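Local coordinates for protein GCN5-related N-acetyltransferase (Anabaena variabilis, PDB 2OZG) that binds coenzyme A through a GCN5-related acetyltransferase fold and probably transfers acetyl groups to amines, possibly those of aminoglycosides, at residues 44-52 against 61-69; 141-149 against 271-279. All coordinates share one frame; numbering follows the deposited sequence.

Interaction 1. Residues 44-52 against 61-69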
# COMPACT_ATOMS: atom_id res chain seq x y z
N GLY A 44 -27.03 -27.32 2.41
CA GLY A 44 -26.85 -27.11 3.83
C GLY A 44 -28.08 -26.50 4.47
O GLY A 44 -28.41 -26.80 5.63
N ILE A 45 -28.77 -25.63 3.72
CA ILE A 45 -29.99 -24.98 4.19
C ILE A 45 -31.25 -25.77 3.99
O ILE A 45 -32.17 -25.70 4.80
CB ILE A 45 -30.15 -23.65 3.49
CG1 ILE A 45 -29.05 -22.72 3.97
CG2 ILE A 45 -31.57 -23.08 3.72
CD1 ILE A 45 -29.09 -21.33 3.46
N GLY A 46 -31.33 -26.51 2.89
CA GLY A 46 -32.53 -27.27 2.58
C GLY A 46 -33.46 -26.52 1.64
O GLY A 46 -33.86 -25.39 1.88
N LEU A 47 -33.81 -27.19 0.57
CA LEU A 47 -34.72 -26.69 -0.45
C LEU A 47 -36.06 -26.18 0.08
O LEU A 47 -36.65 -25.27 -0.50
CB LEU A 47 -34.96 -27.85 -1.46
CG LEU A 47 -35.82 -27.64 -2.71
CD1 LEU A 47 -35.47 -28.68 -3.78
CD2 LEU A 47 -37.30 -27.69 -2.42
N GLU A 48 -36.54 -26.81 1.15
CA GLU A 48 -37.82 -26.46 1.78
C GLU A 48 -37.82 -25.04 2.28
O GLU A 48 -38.89 -24.45 2.38
CB GLU A 48 -38.17 -27.39 2.95
CG GLU A 48 -37.02 -27.68 3.96
CD GLU A 48 -35.98 -28.67 3.41
N ASN A 49 -36.63 -24.53 2.62
CA ASN A 49 -36.44 -23.19 3.13
C ASN A 49 -36.25 -22.13 2.08
O ASN A 49 -36.25 -20.94 2.38
CB ASN A 49 -35.26 -23.17 4.10
CG ASN A 49 -35.53 -23.99 5.33
OD1 ASN A 49 -36.63 -23.95 5.84
ND2 ASN A 49 -34.55 -24.79 5.77
N PHE A 50 -36.10 -22.54 0.83
CA PHE A 50 -35.96 -21.53 -0.24
C PHE A 50 -37.31 -21.13 -0.86
O PHE A 50 -38.30 -21.90 -0.87
CB PHE A 50 -34.98 -21.96 -1.29
CG PHE A 50 -33.56 -21.94 -0.84
CD1 PHE A 50 -33.01 -23.04 -0.23
CD2 PHE A 50 -32.75 -20.87 -1.11
CE1 PHE A 50 -31.68 -23.04 0.13
CE2 PHE A 50 -31.42 -20.85 -0.74
CZ PHE A 50 -30.88 -21.94 -0.13
N ARG A 51 -37.36 -19.89 -1.28
CA ARG A 51 -38.55 -19.29 -1.87
C ARG A 51 -38.09 -18.68 -3.16
O ARG A 51 -36.94 -18.20 -3.27
CB ARG A 51 -39.08 -18.15 -1.00
CG ARG A 51 -39.50 -18.58 0.36
CD ARG A 51 -40.66 -19.56 0.24
NE ARG A 51 -41.08 -20.03 1.54
CZ ARG A 51 -40.60 -21.11 2.14
NH1 ARG A 51 -39.70 -21.90 1.57
NH2 ARG A 51 -41.06 -21.41 3.32
N VAL A 52 -39.02 -18.62 -4.09
CA VAL A 52 -38.75 -18.11 -5.43
C VAL A 52 -39.72 -17.04 -5.83
O VAL A 52 -40.87 -17.13 -5.49
CB VAL A 52 -38.88 -19.29 -6.47
CG1 VAL A 52 -38.94 -18.78 -7.89
CG2 VAL A 52 -37.71 -20.28 -6.29
N GLY A 61 -35.69 -14.59 -9.10
CA GLY A 61 -34.85 -14.53 -7.96
C GLY A 61 -35.45 -15.29 -6.80
O GLY A 61 -36.43 -16.04 -6.97
N GLY A 62 -34.88 -15.07 -5.62
CA GLY A 62 -35.34 -15.76 -4.46
C GLY A 62 -34.55 -15.50 -3.21
O GLY A 62 -33.69 -14.64 -3.16
N LEU A 63 -34.87 -16.26 -2.17
CA LEU A 63 -34.17 -16.17 -0.93
C LEU A 63 -34.40 -17.46 -0.12
O LEU A 63 -35.14 -18.37 -0.54
CB LEU A 63 -34.64 -14.88 -0.16
CG LEU A 63 -36.18 -14.70 0.04
CD1 LEU A 63 -36.76 -15.72 0.99
CD2 LEU A 63 -36.54 -13.36 0.58
N ALA A 64 -33.76 -17.50 1.06
CA ALA A 64 -33.97 -18.50 2.07
C ALA A 64 -34.52 -17.88 3.35
O ALA A 64 -34.11 -16.77 3.78
CB ALA A 64 -32.65 -19.23 2.40
N ILE A 65 -35.48 -18.57 3.92
CA ILE A 65 -36.05 -18.24 5.22
C ILE A 65 -35.50 -19.28 6.22
O ILE A 65 -35.67 -20.49 6.00
CB ILE A 65 -37.60 -18.36 5.25
CG1 ILE A 65 -38.26 -17.45 4.22
CG2 ILE A 65 -38.09 -17.93 6.65
CD1 ILE A 65 -39.76 -17.62 4.23
N LEU A 66 -34.90 -18.82 7.32
CA LEU A 66 -34.35 -19.70 8.39
C LEU A 66 -35.16 -19.56 9.66
O LEU A 66 -35.00 -18.58 10.42
CB LEU A 66 -32.85 -19.38 8.67
CG LEU A 66 -31.96 -19.43 7.43
CD1 LEU A 66 -30.49 -19.14 7.76
CD2 LEU A 66 -32.04 -20.78 6.74
N PRO A 67 -36.12 -20.48 9.85
CA PRO A 67 -36.89 -20.41 11.05
C PRO A 67 -36.11 -20.87 12.24
O PRO A 67 -35.70 -22.03 12.32
CB PRO A 67 -38.11 -21.32 10.78
CG PRO A 67 -38.01 -21.74 9.36
CD PRO A 67 -36.59 -21.51 8.94
N MSE A 68 -35.91 -19.97 13.19
CA MSE A 68 -35.13 -20.31 14.36
C MSE A 68 -35.56 -19.46 15.55
O MSE A 68 -36.73 -19.29 15.79
CB MSE A 68 -33.64 -20.14 14.01
CG MSE A 68 -33.28 -18.78 13.54
SE MSE A 68 -31.39 -18.49 13.26
CE MSE A 68 -31.53 -17.34 11.73
N GLY A 69 -34.61 -19.01 16.36
CA GLY A 69 -34.94 -18.19 17.50
C GLY A 69 -33.85 -17.20 17.74
O GLY A 69 -32.72 -17.33 17.21
O HOH W 1 -38.38 -22.13 5.61

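Interaction 2. Residues 141-149 against 271-279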
# COMPACT_ATOMS: atom_id res chain seq x y z
N GLU A 141 -9.35 -7.74 15.53
CA GLU A 141 -8.11 -8.38 15.16
C GLU A 141 -7.05 -7.97 16.13
O GLU A 141 -7.15 -6.88 16.70
CB GLU A 141 -7.65 -7.96 13.75
CG GLU A 141 -7.13 -6.58 13.64
CD GLU A 141 -6.54 -6.33 12.25
OE1 GLU A 141 -7.33 -6.39 11.29
OE2 GLU A 141 -5.30 -6.08 12.13
N ILE A 142 -6.02 -8.79 16.27
CA ILE A 142 -4.94 -8.46 17.18
C ILE A 142 -3.66 -9.19 16.84
O ILE A 142 -3.71 -10.36 16.42
CB ILE A 142 -5.37 -8.84 18.61
CG1 ILE A 142 -4.36 -8.38 19.64
CG2 ILE A 142 -5.57 -10.37 18.77
CD1 ILE A 142 -4.85 -8.57 21.07
N PRO A 143 -2.50 -8.50 17.01
CA PRO A 143 -1.25 -9.23 16.85
C PRO A 143 -1.04 -10.23 18.00
O PRO A 143 -1.17 -9.87 19.20
CB PRO A 143 -0.18 -8.15 16.78
CG PRO A 143 -0.82 -6.87 17.31
CD PRO A 143 -2.30 -7.06 17.26
N THR A 144 -0.73 -11.47 17.64
CA THR A 144 -0.62 -12.55 18.60
C THR A 144 0.42 -12.25 19.65
O THR A 144 0.22 -12.56 20.81
CB THR A 144 -0.27 -13.89 17.90
OG1 THR A 144 -1.00 -14.05 16.69
CG2 THR A 144 -0.61 -15.06 18.77
N ASP A 145 1.52 -11.61 19.27
CA ASP A 145 2.56 -11.33 20.23
C ASP A 145 2.30 -10.15 21.20
O ASP A 145 3.15 -9.85 22.04
CB ASP A 145 3.92 -11.20 19.52
CG ASP A 145 4.00 -10.00 18.63
OD1 ASP A 145 3.04 -9.19 18.62
OD2 ASP A 145 5.06 -9.87 17.95
N SER A 146 1.15 -9.49 21.08
CA SER A 146 0.77 -8.42 21.97
C SER A 146 -0.13 -8.95 23.09
O SER A 146 -0.37 -8.25 24.07
CB SER A 146 0.07 -7.29 21.21
OG SER A 146 -1.27 -7.66 20.89
N ILE A 147 -0.56 -10.21 23.02
CA ILE A 147 -1.51 -10.76 24.04
C ILE A 147 -0.88 -10.95 25.38
O ILE A 147 -1.42 -10.51 26.40
CB ILE A 147 -2.15 -12.04 23.56
CG1 ILE A 147 -3.01 -11.71 22.33
CG2 ILE A 147 -3.05 -12.61 24.67
CD1 ILE A 147 -3.48 -12.94 21.52
N GLN A 148 0.28 -11.61 25.37
CA GLN A 148 1.08 -11.75 26.56
C GLN A 148 0.28 -12.11 27.82
O GLN A 148 0.33 -11.42 28.83
CB GLN A 148 1.88 -10.46 26.77
CG GLN A 148 2.81 -10.08 25.59
CD GLN A 148 3.26 -8.61 25.63
OE1 GLN A 148 3.01 -7.89 26.60
NE2 GLN A 148 3.95 -8.16 24.56
N ILE A 149 -0.50 -13.18 27.71
CA ILE A 149 -1.20 -13.77 28.85
C ILE A 149 -0.77 -15.22 28.88
O ILE A 149 -0.80 -15.89 27.84
CB ILE A 149 -2.74 -13.66 28.76
CG1 ILE A 149 -3.16 -12.19 28.95
CG2 ILE A 149 -3.43 -14.58 29.84
CD1 ILE A 149 -4.55 -11.88 28.59
N LEU A 271 -10.73 -6.52 27.77
CA LEU A 271 -10.52 -5.92 29.10
C LEU A 271 -9.34 -6.60 29.79
O LEU A 271 -8.59 -5.97 30.53
CB LEU A 271 -11.81 -6.01 29.95
CG LEU A 271 -11.70 -5.53 31.40
CD1 LEU A 271 -11.31 -4.07 31.44
CD2 LEU A 271 -12.97 -5.76 32.12
N LEU A 272 -9.15 -7.89 29.51
CA LEU A 272 -8.09 -8.65 30.12
C LEU A 272 -6.69 -8.52 29.51
O LEU A 272 -5.75 -9.02 30.07
CB LEU A 272 -8.50 -10.11 30.19
CG LEU A 272 -9.76 -10.41 31.01
CD1 LEU A 272 -9.91 -11.90 31.14
CD2 LEU A 272 -9.69 -9.78 32.39
N LEU A 273 -6.56 -7.87 28.35
CA LEU A 273 -5.25 -7.66 27.71
C LEU A 273 -4.43 -6.58 28.43
O LEU A 273 -4.98 -5.64 29.02
CB LEU A 273 -5.47 -7.22 26.27
CG LEU A 273 -6.29 -8.12 25.32
CD1 LEU A 273 -6.58 -7.40 23.97
CD2 LEU A 273 -5.59 -9.41 25.04
N PRO A 274 -3.09 -6.70 28.39
CA PRO A 274 -2.27 -5.70 29.03
C PRO A 274 -2.33 -4.35 28.34
O PRO A 274 -2.24 -3.34 29.03
CB PRO A 274 -0.87 -6.30 28.98
CG PRO A 274 -0.92 -7.41 28.09
CD PRO A 274 -2.28 -7.80 27.83
N GLU A 275 -2.49 -4.33 27.03
CA GLU A 275 -2.59 -3.08 26.29
C GLU A 275 -3.71 -3.10 25.28
O GLU A 275 -4.26 -4.15 24.95
CB GLU A 275 -1.25 -2.81 25.61
CG GLU A 275 -0.05 -2.71 26.59
CD GLU A 275 -0.12 -1.52 27.53
OE1 GLU A 275 -0.92 -0.61 27.25
OE2 GLU A 275 0.65 -1.50 28.53
N GLN A 276 -4.12 -1.93 24.82
CA GLN A 276 -5.18 -1.85 23.82
C GLN A 276 -4.58 -2.17 22.45
O GLN A 276 -4.43 -1.29 21.61
CB GLN A 276 -5.81 -0.49 23.86
CG GLN A 276 -6.54 -0.26 25.20
CD GLN A 276 -7.05 1.15 25.35
OE1 GLN A 276 -7.50 1.76 24.38
NE2 GLN A 276 -7.05 1.65 26.58
N SER A 277 -4.24 -3.43 22.22
CA SER A 277 -3.58 -3.80 20.98
C SER A 277 -4.54 -4.31 19.92
O SER A 277 -4.16 -4.49 18.75
CB SER A 277 -2.48 -4.77 21.29
OG SER A 277 -2.96 -5.79 22.11
N ALA A 278 -5.78 -4.49 20.32
CA ALA A 278 -6.77 -5.06 19.42
C ALA A 278 -7.46 -3.95 18.66
O ALA A 278 -7.67 -2.89 19.20
CB ALA A 278 -7.77 -5.87 20.21
N THR A 279 -7.83 -4.18 17.40
CA THR A 279 -8.57 -3.16 16.66
C THR A 279 -9.77 -3.77 16.00
O THR A 279 -9.83 -4.98 15.79
CB THR A 279 -7.69 -2.52 15.56
OG1 THR A 279 -7.15 -3.55 14.77
CG2 THR A 279 -6.53 -1.81 16.16
O HOH W 2 -4.71 -4.60 15.98
O HOH W 3 -2.25 -6.50 24.82

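Interaction 1. Residues 44-52 against 61-69
The side chain of Arg51 slants across Leu63 and meets Ile65 at about a right angle. CB lies 3.9 Å from Leu63 CD1, and CG touches both that methyl and Ile65 CD1. The chain bends at chi2 (-63°), bringing NE to 3.8 Å from Ile65 CD1; the same methyl also touches CZ and NH2. NH1 gives two hydrogen bonds in the guanidinium plane, to Glu48 O and, 2.8 Å long, to Phe50 O, where it stands above the carbonyl plane. NH2 forms a salt bridge with Glu107 of helix 96-110.

Strands 50-55 and 58-72 form an antiparallel beta hairpin of the GNAT domain, continued by strand 10-14 beyond the first and strand 75-87, with CoA-binding Val85 and Ile87, beyond the second. Arg51 and Leu63 form a hydrogen-bonded pair of it, with Arg51 N to Leu63 O at 2.8 Å; Ile65 N donates to Asn49 O. A leucine in place of Arg51 would probably leave Glu107 without its charged mate and take from the carbonyls of Glu48 and Phe50 the N-H groups of Arg51.

On the face bearing Phe50, Ala64 CB makes a CH-pi contact over the ring, 4.0 Å from its centroid, while the side chains of Ile45 and Leu66 cross, Ile45 CG2 3.8 Å from Leu66 CD2. Asn49 ND2 holds Ile45 O, and a water links its OD1 to Ile65 O.

Interaction 2. Residues 141-149 against 271-279
The antiparallel pairing of strands 132-143 and 279-290 has one end at Glu141 and Thr279, where the turn after the first strand runs beside the loop leading into the second. Glu141 and Thr279 form a hydrogen-bonded pair: Glu141 N reaches Thr279 O at 2.8 Å and Thr279 N returns to Glu141 O at 2.9 Å. Their side chains share one face of the ladder, and the CG of Glu141, held between its backbone N and carbonyl carbon (chi1 72°), comes 3.2 Å from Thr279 OG1. The carboxylate itself is engaged by Lys258 and Arg281 in salt bridges. One water, bonded to Ser277 O and Thr279 OG1, adds a weak bond to Glu141 O.

Further along, Ser146 OG and Ser277 OG lie 2.8 Å apart. Ser146 OG gives its proton to Pro143 O in the carbonyl plane, on a lone pair, and that oxygen takes the backbone N-H of Ser146 as well. A second water joins Ser146 O, Ser277 OG and Glu275 N.

Beside the serine pair, Ile142 and Leu273 point their CD1 methyls at each other, tip to tip at 3.6 Å. Ile147 CG2 touches the other methyl of Leu273, and Pro274 lays its CD 3.2 Å from Ile147 O. Polar bonds, two bridging waters and the apolar packing of Leu273 together tie the loop to the end of strand 132-143, while Glu275 faces the second subunit, where its carboxylate bonds Thr122 and Gln123 of that chain, and touches a coenzyme A.

Interaction 1 closes within a few residues in the first GNAT domain, before interaction 2 opens; the latter joins segments 122 residues apart, uniting the end of strand 132-143 with the loop before strand 279-290 in the second GNAT range. Their centres lie 39 Å apart on opposite sides of the chain's centre, and their nearest atoms are about 24 Å apart, yet both reach the same extended system of paired strands. Interaction 1 borders strand 75-87, which supplies Val85 and Ile87 to the coenzyme A site. Interaction 2, through Glu275, faces another subunit and a coenzyme A there, consistent with cofactor sites completed across the subunit interface.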